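PDB 6U1R: SxtG from Microseira wollei, which is an amidinotransferase of the saxitoxin biosynthetic pathway, probably transferring an amidino group through a covalent amidino-cysteine intermediate. Local coordinates for residues E148-D153 against P212-A217; D187-F192 against V206-E211. One frame throughout, in Å; residues are numbered along the deposited sequence.

Contact 1. Residues E148-D153 against P212-A217; sequences EAPMAD and PTFDAA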
loop_
_atom_site.group_PDB
_atom_site.type_symbol
_atom_site.label_atom_id
_atom_site.label_comp_id
_atom_site.label_asym_id
_atom_site.label_seq_id
_atom_site.Cartn_x
_atom_site.Cartn_y
_atom_site.Cartn_z
ATOM N N GLU A 148 -2.785 -4.854 3.610
ATOM C CA GLU A 148 -1.900 -5.556 2.686
ATOM C C GLU A 148 -0.451 -5.329 3.099
ATOM O O GLU A 148 0.019 -4.182 3.179
ATOM C CB GLU A 148 -2.135 -5.107 1.241
ATOM C CG GLU A 148 -3.619 -5.209 0.821
ATOM C CD GLU A 148 -3.862 -5.214 -0.682
ATOM O OE1 GLU A 148 -2.889 -5.097 -1.465
ATOM O OE2 GLU A 148 -5.049 -5.333 -1.078
ATOM N N ALA A 149 0.248 -6.430 3.347
ATOM C CA ALA A 149 1.612 -6.406 3.845
ATOM C C ALA A 149 2.600 -5.926 2.780
ATOM O O ALA A 149 2.455 -6.237 1.590
ATOM C CB ALA A 149 2.018 -7.794 4.307
ATOM N N PRO A 150 3.651 -5.210 3.196
ATOM C CA PRO A 150 4.728 -4.850 2.260
ATOM C C PRO A 150 5.768 -5.957 2.203
ATOM O O PRO A 150 6.724 -5.942 2.980
ATOM C CB PRO A 150 5.295 -3.564 2.868
ATOM C CG PRO A 150 5.109 -3.764 4.377
ATOM C CD PRO A 150 3.881 -4.656 4.544
ATOM N N MET A 151 5.580 -6.929 1.323
ATOM C CA MET A 151 6.337 -8.168 1.413
ATOM C C MET A 151 7.719 -8.055 0.780
ATOM O O MET A 151 7.892 -7.450 -0.287
ATOM C CB MET A 151 5.537 -9.300 0.762
ATOM C CG MET A 151 4.169 -9.520 1.443
ATOM S SD MET A 151 3.218 -10.883 0.703
ATOM C CE MET A 151 4.003 -12.321 1.431
ATOM N N ALA A 152 8.710 -8.659 1.446
ATOM C CA ALA A 152 10.102 -8.564 0.986
ATOM C C ALA A 152 10.401 -9.460 -0.209
ATOM O O ALA A 152 11.377 -9.206 -0.937
ATOM C CB ALA A 152 11.060 -8.914 2.129
ATOM N N ASP A 153 9.595 -10.496 -0.433
ATOM C CA ASP A 153 9.853 -11.447 -1.511
ATOM C C ASP A 153 9.321 -10.892 -2.832
ATOM O O ASP A 153 8.102 -10.783 -3.039
ATOM C CB ASP A 153 9.234 -12.797 -1.160
ATOM C CG ASP A 153 9.668 -13.901 -2.110
ATOM O OD1 ASP A 153 9.877 -13.596 -3.302
ATOM O OD2 ASP A 153 9.797 -15.061 -1.664
ATOM N N PRO A 212 10.708 -0.415 4.830
ATOM C CA PRO A 212 9.805 -1.259 5.639
ATOM C C PRO A 212 9.326 -2.484 4.871
ATOM O O PRO A 212 8.724 -2.347 3.803
ATOM C CB PRO A 212 8.635 -0.322 5.959
ATOM C CG PRO A 212 9.105 1.053 5.697
ATOM C CD PRO A 212 10.214 0.968 4.693
ATOM N N THR A 213 9.546 -3.680 5.437
ATOM C CA THR A 213 8.969 -4.917 4.914
ATOM C C THR A 213 8.496 -5.793 6.067
ATOM O O THR A 213 9.131 -5.854 7.133
ATOM C CB THR A 213 9.942 -5.744 4.016
ATOM O OG1 THR A 213 11.135 -6.104 4.730
ATOM C CG2 THR A 213 10.314 -4.979 2.764
ATOM N N PHE A 214 7.358 -6.444 5.855
ATOM C CA PHE A 214 6.939 -7.522 6.743
ATOM C C PHE A 214 5.953 -8.427 6.020
ATOM O O PHE A 214 5.261 -8.007 5.082
ATOM C CB PHE A 214 6.326 -6.994 8.061
ATOM C CG PHE A 214 4.997 -6.281 7.918
ATOM C CD1 PHE A 214 3.807 -7.005 7.878
ATOM C CD2 PHE A 214 4.930 -4.894 7.863
ATOM C CE1 PHE A 214 2.597 -6.361 7.771
ATOM C CE2 PHE A 214 3.704 -4.237 7.763
ATOM C CZ PHE A 214 2.541 -4.966 7.719
ATOM N N ASP A 215 5.929 -9.686 6.459
ATOM C CA ASP A 215 4.874 -10.631 6.126
ATOM C C ASP A 215 3.882 -10.669 7.283
ATOM O O ASP A 215 4.277 -10.670 8.459
ATOM C CB ASP A 215 5.426 -12.044 5.916
ATOM C CG ASP A 215 6.084 -12.246 4.557
ATOM O OD1 ASP A 215 6.438 -11.251 3.896
ATOM O OD2 ASP A 215 6.254 -13.418 4.163
ATOM N N ALA A 216 2.596 -10.754 6.956
ATOM C CA ALA A 216 1.593 -10.721 8.012
ATOM C C ALA A 216 1.728 -11.921 8.939
ATOM O O ALA A 216 1.416 -11.831 10.132
ATOM C CB ALA A 216 0.198 -10.664 7.387
ATOM N N ALA A 217 2.207 -13.042 8.420
ATOM C CA ALA A 217 2.289 -14.252 9.229
ATOM C C ALA A 217 3.479 -14.260 10.181
ATOM O O ALA A 217 3.649 -15.244 10.919
ATOM C CB ALA A 217 2.340 -15.476 8.321
HETATM O O HOH W 1 7.855 -11.711 1.516
#
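With CG of Phe214 set between its own backbone N and carbonyl carbon (chi1 68°), the ring swings back under Pro150, although its CB leads away from 148-153. Pro150 CD sits over one face, 3.4 Å from the centroid of the Phe214 ring and displaced toward the rim, a CH-pi contact. Ala149 CB reaches the same ring obliquely, 3.8 Å from Phe214 CE1. The backbones also meet: Phe214 N donates to Pro150 O at 3.0 Å, and Thr213 CA adds a CA-H...O contact to that oxygen. Asp215 lies across Met151 at about a right angle, and Met151, bent at chi3, brings CE to 3.6 Å from Asp215 OD1. Asp215 OD1 accepts from a water 2.8 Å away, and that water accepts from Asp153 N at 2.9 Å. Asp215 is a predicted active-site residue, and its OD2 is hydrogen-bonded to His264, likewise predicted to be catalytic. Each carboxylate oxygen therefore has a polar partner, OD1 the water and OD2 the histidine, with the Met151 methyl packed beside both; held in this way within a buried contact, the carboxylate would probably be limited in its rotation.

Contact 2. Residues D187-F192 against V206-E211; sequences DAQYDF and VVTEFE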
loop_
_atom_site.group_PDB
_atom_site.type_symbol
_atom_site.label_atom_id
_atom_site.label_comp_id
_atom_site.label_asym_id
_atom_site.label_seq_id
_atom_site.Cartn_x
_atom_site.Cartn_y
_atom_site.Cartn_z
ATOM N N ASP A 187 18.245 -4.081 -4.476
ATOM C CA ASP A 187 19.254 -4.942 -3.876
ATOM C C ASP A 187 19.625 -4.495 -2.465
ATOM O O ASP A 187 19.984 -5.330 -1.636
ATOM C CB ASP A 187 20.513 -4.983 -4.749
ATOM C CG ASP A 187 20.357 -5.850 -5.987
ATOM O OD1 ASP A 187 19.337 -6.560 -6.145
ATOM O OD2 ASP A 187 21.301 -5.831 -6.811
ATOM N N ALA A 188 19.540 -3.188 -2.171
ATOM C CA ALA A 188 19.908 -2.687 -0.847
ATOM C C ALA A 188 19.056 -3.266 0.290
ATOM O O ALA A 188 19.448 -3.153 1.456
ATOM C CB ALA A 188 19.817 -1.161 -0.813
ATOM N N GLN A 189 17.898 -3.852 -0.020
ATOM C CA GLN A 189 17.030 -4.468 0.983
ATOM C C GLN A 189 17.553 -5.823 1.459
ATOM O O GLN A 189 17.021 -6.373 2.426
ATOM C CB GLN A 189 15.608 -4.597 0.402
ATOM C CG GLN A 189 14.542 -5.155 1.376
ATOM C CD GLN A 189 14.347 -4.308 2.623
ATOM O OE1 GLN A 189 14.787 -3.166 2.690
ATOM N NE2 GLN A 189 13.674 -4.882 3.634
ATOM N N TYR A 190 18.616 -6.357 0.841
ATOM C CA TYR A 190 19.097 -7.695 1.148
ATOM C C TYR A 190 20.602 -7.662 1.402
ATOM O O TYR A 190 21.338 -6.944 0.720
ATOM C CB TYR A 190 18.776 -8.672 -0.001
ATOM C CG TYR A 190 17.372 -8.534 -0.543
ATOM C CD1 TYR A 190 16.288 -9.033 0.158
ATOM C CD2 TYR A 190 17.137 -7.891 -1.751
ATOM C CE1 TYR A 190 14.977 -8.896 -0.339
ATOM C CE2 TYR A 190 15.855 -7.749 -2.259
ATOM C CZ TYR A 190 14.775 -8.256 -1.545
ATOM O OH TYR A 190 13.509 -8.091 -2.069
ATOM N N ASP A 191 21.042 -8.454 2.375
ATOM C CA ASP A 191 22.454 -8.569 2.749
ATOM C C ASP A 191 23.074 -9.668 1.897
ATOM O O ASP A 191 22.926 -10.855 2.189
ATOM C CB ASP A 191 22.583 -8.870 4.238
ATOM C CG ASP A 191 24.025 -9.030 4.691
ATOM O OD1 ASP A 191 24.939 -8.942 3.852
ATOM O OD2 ASP A 191 24.222 -9.275 5.899
ATOM N N PHE A 192 23.772 -9.285 0.836
ATOM C CA PHE A 192 24.341 -10.314 -0.028
ATOM C C PHE A 192 25.611 -10.931 0.539
ATOM O O PHE A 192 26.147 -11.862 -0.068
ATOM C CB PHE A 192 24.583 -9.740 -1.427
ATOM C CG PHE A 192 23.314 -9.535 -2.207
ATOM C CD1 PHE A 192 22.731 -10.592 -2.892
ATOM C CD2 PHE A 192 22.673 -8.302 -2.216
ATOM C CE1 PHE A 192 21.549 -10.418 -3.601
ATOM C CE2 PHE A 192 21.490 -8.115 -2.930
ATOM C CZ PHE A 192 20.928 -9.173 -3.623
ATOM N N VAL A 206 18.473 -12.003 6.625
ATOM C CA VAL A 206 18.978 -11.520 5.336
ATOM C C VAL A 206 18.452 -10.129 4.972
ATOM O O VAL A 206 19.133 -9.386 4.256
ATOM C CB VAL A 206 18.671 -12.544 4.226
ATOM C CG1 VAL A 206 17.196 -12.623 3.948
ATOM C CG2 VAL A 206 19.440 -12.219 2.950
ATOM N N VAL A 207 17.255 -9.736 5.427
ATOM C CA VAL A 207 16.777 -8.395 5.091
ATOM C C VAL A 207 17.524 -7.357 5.916
ATOM O O VAL A 207 17.950 -7.610 7.059
ATOM C CB VAL A 207 15.256 -8.220 5.271
ATOM C CG1 VAL A 207 14.489 -8.855 4.105
ATOM C CG2 VAL A 207 14.795 -8.731 6.604
ATOM N N THR A 208 17.695 -6.185 5.314
ATOM C CA THR A 208 18.375 -5.037 5.896
ATOM C C THR A 208 17.331 -4.074 6.446
ATOM O O THR A 208 16.141 -4.413 6.560
ATOM C CB THR A 208 19.235 -4.329 4.848
ATOM O OG1 THR A 208 18.365 -3.714 3.883
ATOM C CG2 THR A 208 20.164 -5.302 4.146
ATOM N N GLU A 209 17.764 -2.848 6.764
ATOM C CA GLU A 209 16.862 -1.776 7.187
ATOM C C GLU A 209 16.706 -0.695 6.122
ATOM O O GLU A 209 16.473 0.475 6.434
ATOM C CB GLU A 209 17.344 -1.172 8.507
ATOM C CG GLU A 209 17.300 -2.160 9.691
ATOM C CD GLU A 209 15.891 -2.657 10.012
ATOM O OE1 GLU A 209 14.926 -1.881 9.842
ATOM O OE2 GLU A 209 15.761 -3.823 10.460
ATOM N N PHE A 210 16.807 -1.076 4.848
ATOM C CA PHE A 210 16.664 -0.107 3.767
ATOM C C PHE A 210 15.243 0.469 3.703
ATOM O O PHE A 210 15.070 1.685 3.543
ATOM C CB PHE A 210 17.083 -0.787 2.464
ATOM C CG PHE A 210 16.683 -0.062 1.219
ATOM C CD1 PHE A 210 17.358 1.081 0.815
ATOM C CD2 PHE A 210 15.662 -0.552 0.427
ATOM C CE1 PHE A 210 16.999 1.734 -0.346
ATOM C CE2 PHE A 210 15.293 0.093 -0.722
ATOM C CZ PHE A 210 15.966 1.244 -1.119
ATOM N N GLU A 211 14.218 -0.372 3.818
ATOM C CA GLU A 211 12.840 0.090 3.724
ATOM C C GLU A 211 11.932 -0.849 4.510
ATOM O O GLU A 211 12.318 -1.980 4.816
ATOM C CB GLU A 211 12.380 0.174 2.267
ATOM C CG GLU A 211 12.160 -1.183 1.646
ATOM C CD GLU A 211 11.976 -1.102 0.151
ATOM O OE1 GLU A 211 11.426 -0.088 -0.353
ATOM O OE2 GLU A 211 12.403 -2.069 -0.503
#
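Gln189 turns its amide across Glu211 at roughly a right angle, with amide and carboxylate planes 55° apart; the Glu211 carboxylate oxygens bond Gln184 N and Leu185 N. OE1 of Gln189 accepts from Glu211 N at 3.1 Å, with the donor tilted 20° from the carbonyl plane, while NE2 makes a weak bond to Glu211 O. The chain starts anti to the backbone N (chi1 -176°) and bends at chi2, which carries the amide back to 206-211. The Phe210 ring meets two neighbours differently: Gln189 OE1 lies in plane at its edge, whereas Ala188 CB sits over a face, 4.0 Å from the Phe210 centroid. Lys168 of the second subunit makes a cation-pi contact with the same ring. Thr208 points its hydroxyl at Ala188 O, with OG1 donating at 2.7 Å in the carbonyl plane, on a lone pair; OG1 also accepts from Phe210 N at 3.2 Å. Thr208 N bonds to Gln189 O at 3.0 Å and Asp191 N to Val206 O at 2.8 Å, flanking the non-hydrogen-bonded pair Tyr190-Val207. The arrangement is a single antiparallel beta bridge that ends in an ST turn at Thr208, in a long loop whose Phe210-Glu211 end meets the second subunit.

Overall arrangement
From the N terminus, the chain leaves strand 145-148 and enters contact 1 through 148-153. It then runs through helix 164-172 and strand 176-179 into a long loop. There 187-192 pairs with 206-211, so contact 2 closes a short loop of 13 intervening residues, none in helix or strand. Directly afterwards 212-217 returns to 148-153, and contact 1 closes the larger loop of 58 residues around contact 2 before strand 219-222 begins. The two centres lie about 13 Å apart. Tyr190 OH reaches Ala152 O in a probable hydrogen bond, and Gln189 packs on Thr213. The closing segment 212-217 carries Asp215, a predicted active-site residue, and both contacts touch the second subunit.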